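Local coordinates for CRISPR-associated endoribonuclease Cas2 2 (Sulfolobus solfataricus, PDB 3EXC), which cuts single-stranded RNA as a magnesium-dependent endoribonuclease of the CRISPR antiviral defence, working as a homodimer that joins a Cas1 homodimer, at residues N19-A22 with N23-K27; V51-V54 with K55-D59. The protein carries 2 engineered substitutions. One frame throughout, in Å; residues are numbered along the deposited sequence.

Interaction 1: N19-A22 with N23-K27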
loop_
_atom_site.group_PDB
_atom_site.type_symbol
_atom_site.label_atom_id
_atom_site.label_comp_id
_atom_site.label_asym_id
_atom_site.label_seq_id
_atom_site.Cartn_x
_atom_site.Cartn_y
_atom_site.Cartn_z
ATOM N N ASN A 19 -5.062 11.915 -9.099
ATOM C CA ASN A 19 -4.428 13.016 -8.401
ATOM C C ASN A 19 -5.339 13.971 -7.676
ATOM O O ASN A 19 -4.862 14.650 -6.776
ATOM C CB ASN A 19 -3.465 13.763 -9.273
ATOM C CG ASN A 19 -3.966 13.937 -10.619
ATOM O OD1 ASN A 19 -3.212 14.323 -11.506
ATOM N ND2 ASN A 19 -5.257 13.654 -10.822
ATOM N N LYS A 20 -6.630 14.019 -8.024
ATOM C CA LYS A 20 -7.602 14.593 -7.099
ATOM C C LYS A 20 -7.482 13.932 -5.721
ATOM O O LYS A 20 -7.439 14.618 -4.701
ATOM C CB LYS A 20 -8.985 14.373 -7.611
ATOM C CG LYS A 20 -10.027 15.270 -6.958
ATOM C CD LYS A 20 -11.420 15.118 -7.647
ATOM C CE LYS A 20 -12.185 16.388 -7.632
ATOM N NZ LYS A 20 -13.404 16.282 -8.471
ATOM N N LEU A 21 -7.423 12.602 -5.692
ATOM C CA LEU A 21 -7.304 11.845 -4.411
ATOM C C LEU A 21 -5.994 12.161 -3.699
ATOM O O LEU A 21 -6.026 12.531 -2.551
ATOM C CB LEU A 21 -7.438 10.334 -4.642
ATOM C CG LEU A 21 -7.396 9.474 -3.377
ATOM C CD1 LEU A 21 -8.575 9.769 -2.488
ATOM C CD2 LEU A 21 -7.377 8.004 -3.770
ATOM N N ALA A 22 -4.868 12.099 -4.420
ATOM C CA ALA A 22 -3.541 12.455 -3.872
ATOM C C ALA A 22 -3.609 13.848 -3.286
ATOM O O ALA A 22 -3.151 14.064 -2.169
ATOM C CB ALA A 22 -2.446 12.376 -4.919
ATOM N N ASN A 23 -4.227 14.775 -4.013
ATOM C CA ASN A 23 -4.331 16.174 -3.553
ATOM C C ASN A 23 -5.120 16.285 -2.282
ATOM O O ASN A 23 -4.742 17.042 -1.381
ATOM C CB ASN A 23 -5.011 17.097 -4.591
ATOM C CG ASN A 23 -4.110 17.429 -5.763
ATOM O OD1 ASN A 23 -2.905 17.079 -5.771
ATOM N ND2 ASN A 23 -4.687 18.049 -6.789
ATOM N N ASN A 24 -6.238 15.561 -2.234
ATOM C CA ASN A 24 -7.077 15.569 -1.031
ATOM C C ASN A 24 -6.533 14.873 0.199
ATOM O O ASN A 24 -6.683 15.355 1.323
ATOM C CB ASN A 24 -8.459 15.099 -1.359
ATOM C CG ASN A 24 -9.287 16.226 -1.955
ATOM O OD1 ASN A 24 -9.306 16.425 -3.194
ATOM N ND2 ASN A 24 -9.898 17.035 -1.064
ATOM N N LEU A 25 -5.896 13.745 -0.015
ATOM C CA LEU A 25 -5.106 13.110 1.056
ATOM C C LEU A 25 -4.012 14.066 1.644
ATOM O O LEU A 25 -3.850 14.099 2.847
ATOM C CB LEU A 25 -4.520 11.750 0.561
ATOM C CG LEU A 25 -5.470 10.669 0.027
ATOM C CD1 LEU A 25 -4.669 9.442 -0.441
ATOM C CD2 LEU A 25 -6.430 10.286 1.125
ATOM N N LYS A 26 -3.276 14.835 0.827
ATOM C CA LYS A 26 -2.319 15.793 1.396
ATOM C C LYS A 26 -3.109 16.803 2.243
ATOM O O LYS A 26 -2.727 17.102 3.374
ATOM C CB LYS A 26 -1.531 16.576 0.335
ATOM C CG LYS A 26 -0.549 15.746 -0.442
ATOM C CD LYS A 26 0.071 16.627 -1.571
ATOM C CE LYS A 26 0.279 15.866 -2.959
ATOM N NZ LYS A 26 1.467 14.911 -3.103
ATOM N N LYS A 27 -4.231 17.305 1.711
ATOM C CA LYS A 27 -4.984 18.346 2.410
ATOM C C LYS A 27 -5.402 17.903 3.798
ATOM O O LYS A 27 -5.382 18.716 4.721
ATOM C CB LYS A 27 -6.216 18.812 1.620
ATOM C CG LYS A 27 -5.927 19.709 0.403
ATOM C CD LYS A 27 -7.243 20.090 -0.359
ATOM C CE LYS A 27 -8.499 19.998 0.534
ATOM N NZ LYS A 27 -9.513 21.087 0.243
#

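Interaction 2: V51-V54 with K55-D59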
loop_
_atom_site.group_PDB
_atom_site.type_symbol
_atom_site.label_atom_id
_atom_site.label_comp_id
_atom_site.label_asym_id
_atom_site.label_seq_id
_atom_site.Cartn_x
_atom_site.Cartn_y
_atom_site.Cartn_z
ATOM N N VAL A 51 -12.997 8.573 4.900
ATOM C CA VAL A 51 -13.768 7.643 4.125
ATOM C C VAL A 51 -14.677 8.374 3.147
ATOM O O VAL A 51 -14.746 7.976 1.978
ATOM C CB VAL A 51 -14.541 6.681 5.046
ATOM C CG1 VAL A 51 -15.518 5.818 4.279
ATOM C CG2 VAL A 51 -13.550 5.795 5.828
ATOM N N ARG A 52 -15.342 9.444 3.593
ATOM C CA ARG A 52 -16.239 10.205 2.712
ATOM C C ARG A 52 -15.420 10.764 1.542
ATOM O O ARG A 52 -15.779 10.608 0.388
ATOM C CB ARG A 52 -16.984 11.299 3.482
ATOM C CG ARG A 52 -18.530 11.333 3.266
ATOM C CD ARG A 52 -19.115 12.782 3.216
ATOM N NE ARG A 52 -18.258 13.875 3.789
ATOM C CZ ARG A 52 -18.659 15.157 3.983
ATOM N NH1 ARG A 52 -17.809 16.042 4.501
ATOM N NH2 ARG A 52 -19.914 15.565 3.661
ATOM N N VAL A 53 -14.272 11.355 1.801
ATOM C CA VAL A 53 -13.440 11.858 0.709
ATOM C C VAL A 53 -13.086 10.805 -0.319
ATOM O O VAL A 53 -13.235 11.013 -1.529
ATOM C CB VAL A 53 -12.133 12.438 1.262
ATOM C CG1 VAL A 53 -10.972 12.473 0.194
ATOM C CG2 VAL A 53 -12.396 13.775 1.933
ATOM N N VAL A 54 -12.585 9.667 0.144
ATOM C CA VAL A 54 -12.203 8.645 -0.772
ATOM C C VAL A 54 -13.412 8.216 -1.582
ATOM O O VAL A 54 -13.349 8.170 -2.785
ATOM C CB VAL A 54 -11.583 7.458 -0.007
ATOM C CG1 VAL A 54 -11.424 6.283 -0.947
ATOM C CG2 VAL A 54 -10.234 7.858 0.608
ATOM N N LYS A 55 -14.530 7.914 -0.925
ATOM C CA LYS A 55 -15.735 7.442 -1.669
ATOM C C LYS A 55 -16.241 8.435 -2.757
ATOM O O LYS A 55 -16.715 8.021 -3.843
ATOM C CB LYS A 55 -16.905 7.107 -0.730
ATOM C CG LYS A 55 -16.731 5.889 0.196
ATOM C CD LYS A 55 -18.044 5.644 0.995
ATOM C CE LYS A 55 -17.880 4.400 1.875
ATOM N NZ LYS A 55 -18.086 3.070 1.148
ATOM N N LEU A 56 -16.138 9.730 -2.468
ATOM C CA LEU A 56 -16.680 10.745 -3.370
ATOM C C LEU A 56 -15.773 10.859 -4.582
ATOM O O LEU A 56 -16.253 11.133 -5.681
ATOM C CB LEU A 56 -16.824 12.071 -2.649
ATOM C CG LEU A 56 -17.889 12.203 -1.536
ATOM C CD1 LEU A 56 -17.874 13.532 -0.779
ATOM C CD2 LEU A 56 -19.299 12.025 -2.056
ATOM N N ILE A 57 -14.481 10.591 -4.416
ATOM C CA ILE A 57 -13.537 10.816 -5.507
ATOM C C ILE A 57 -13.377 9.597 -6.416
ATOM O O ILE A 57 -13.295 9.727 -7.622
ATOM C CB ILE A 57 -12.110 11.241 -4.980
ATOM C CG1 ILE A 57 -12.163 12.663 -4.409
ATOM C CG2 ILE A 57 -11.036 11.181 -6.146
ATOM C CD1 ILE A 57 -10.942 12.984 -3.539
ATOM N N VAL A 58 -13.236 8.412 -5.833
ATOM C CA VAL A 58 -12.898 7.286 -6.670
ATOM C C VAL A 58 -14.176 6.708 -7.283
ATOM O O VAL A 58 -15.282 6.931 -6.739
ATOM C CB VAL A 58 -12.150 6.188 -5.871
ATOM C CG1 VAL A 58 -10.891 6.818 -5.191
ATOM C CG2 VAL A 58 -13.099 5.475 -4.888
ATOM N N ASP A 59 -14.017 5.965 -8.392
ATOM C CA ASP A 59 -15.103 5.136 -8.969
ATOM C C ASP A 59 -15.165 3.852 -8.180
ATOM O O ASP A 59 -14.341 3.002 -8.309
ATOM C CB ASP A 59 -14.813 4.832 -10.438
ATOM C CG ASP A 59 -15.884 3.949 -11.109
ATOM O OD1 ASP A 59 -16.605 3.110 -10.457
ATOM O OD2 ASP A 59 -15.951 4.085 -12.352
#

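Interaction 1: N19-A22 with N23-K27
Leu21 and Leu25 make the apolar contact of this helical turn: CG of Leu21 stands 4.0 Å from CD1 of Leu25, and the two side chains cross at a slant. Their first torsions differ, which explains the approach. In Leu21, CG lies trans to the backbone N (chi1 -177°), whereas in Leu25 it sits beside the backbone N (chi1 -57°), folded back over the preceding turn with CG 3.2 Å from the carbonyl O of Leu21.

Four backbone hydrogen bonds of the i to i+4 kind show that the stretch is regular alpha-helix. The straightest runs from Leu25 N to Leu21 O, at 2.8 Å with an N-H...O angle of 180°. Asn23 N reaches Asn19 O at 2.8 Å, Asn24 N reaches Lys20 O at 2.9 Å, and Lys26 N reaches Ala22 O at 3.1 Å.

Among the polar side chains, Asn23 lays its amide carbon CG 3.1 Å from Asn19 O, a contact without a side-chain hydrogen bond. Lys20 and Asn24 run alongside each other on the same flank.

Helix 15-27 is amphipathic here. Leu21, Ala22 and Leu25 turn onto the sheet of the ferredoxin-like fold, touching Tyr10 of strand 5-11, and Phe38 of strand 37-41 meets Ala22 and Leu25. On the adjoining flank, Leu21 and Asn24 pack against helix 47-57.

Interaction 2: V51-V54 with K55-D59
Val51 CG1 lies trans to its backbone N (chi1 172°) and Lys55 CG lies beside its own (chi1 -68°), a pairing that lets the two side chains run alongside each other in the same direction, with Lys55 CE 3.7 Å from Val51 CG1. Val53 and Ile57 also lie side by side, pointing the same way: CG1 of Ile57 turns back along the helix, bringing CD1 to 3.8 Å from Val53 CG1. Val54 CG1 and Val58 CG1 meet more loosely, 4.3 Å apart. Val51 packs on Ile79, and Val54 and Val58 on Ile81, of the second subunit.

The backbone records the helix running out. Lys55 N binds Val51 O at 2.9 Å and 173°, a straight alpha-helical bond. Val54 O then accepts two donors, each at 3.1 Å: Val58 N comes in straight, while the bond from Ile57 N is bent, with the donor above the carbonyl plane. Such sharing of one oxygen between i+3 and i+4 donors marks a tightening last turn, and Val58 is the first residue to leave helical backbone angles.

Chemically, side-chain to side-chain contact is aliphatic, including the methylenes of exposed Lys55, which implies dispersion; solvent exclusion probably adds to it at buried Val54 and Val58.

Overall arrangement
Interactions 1 and 2 lie on the two helices of the ferredoxin-like fold, 15-27 and 47-57, with centres about 11 Å apart, and they meet directly. Leu21 CD2 touches Val58 CG1 at 4.0 Å, and Asn24 CB touches Val53 CG1 at 4.0 Å, so one flank of each helix forms the seam between them. Both also approach the predicted catalytic magnesium ligand Asp11: the side chains of Leu21 and Val58 are each about 9 Å from that of Asp11, too far for direct contact. A bound sodium ion lies about 10 Å from the side chain of Leu21 and one about 11 Å from that of Val58. Unlike interaction 2, interaction 1 touches no other chain of the assembly.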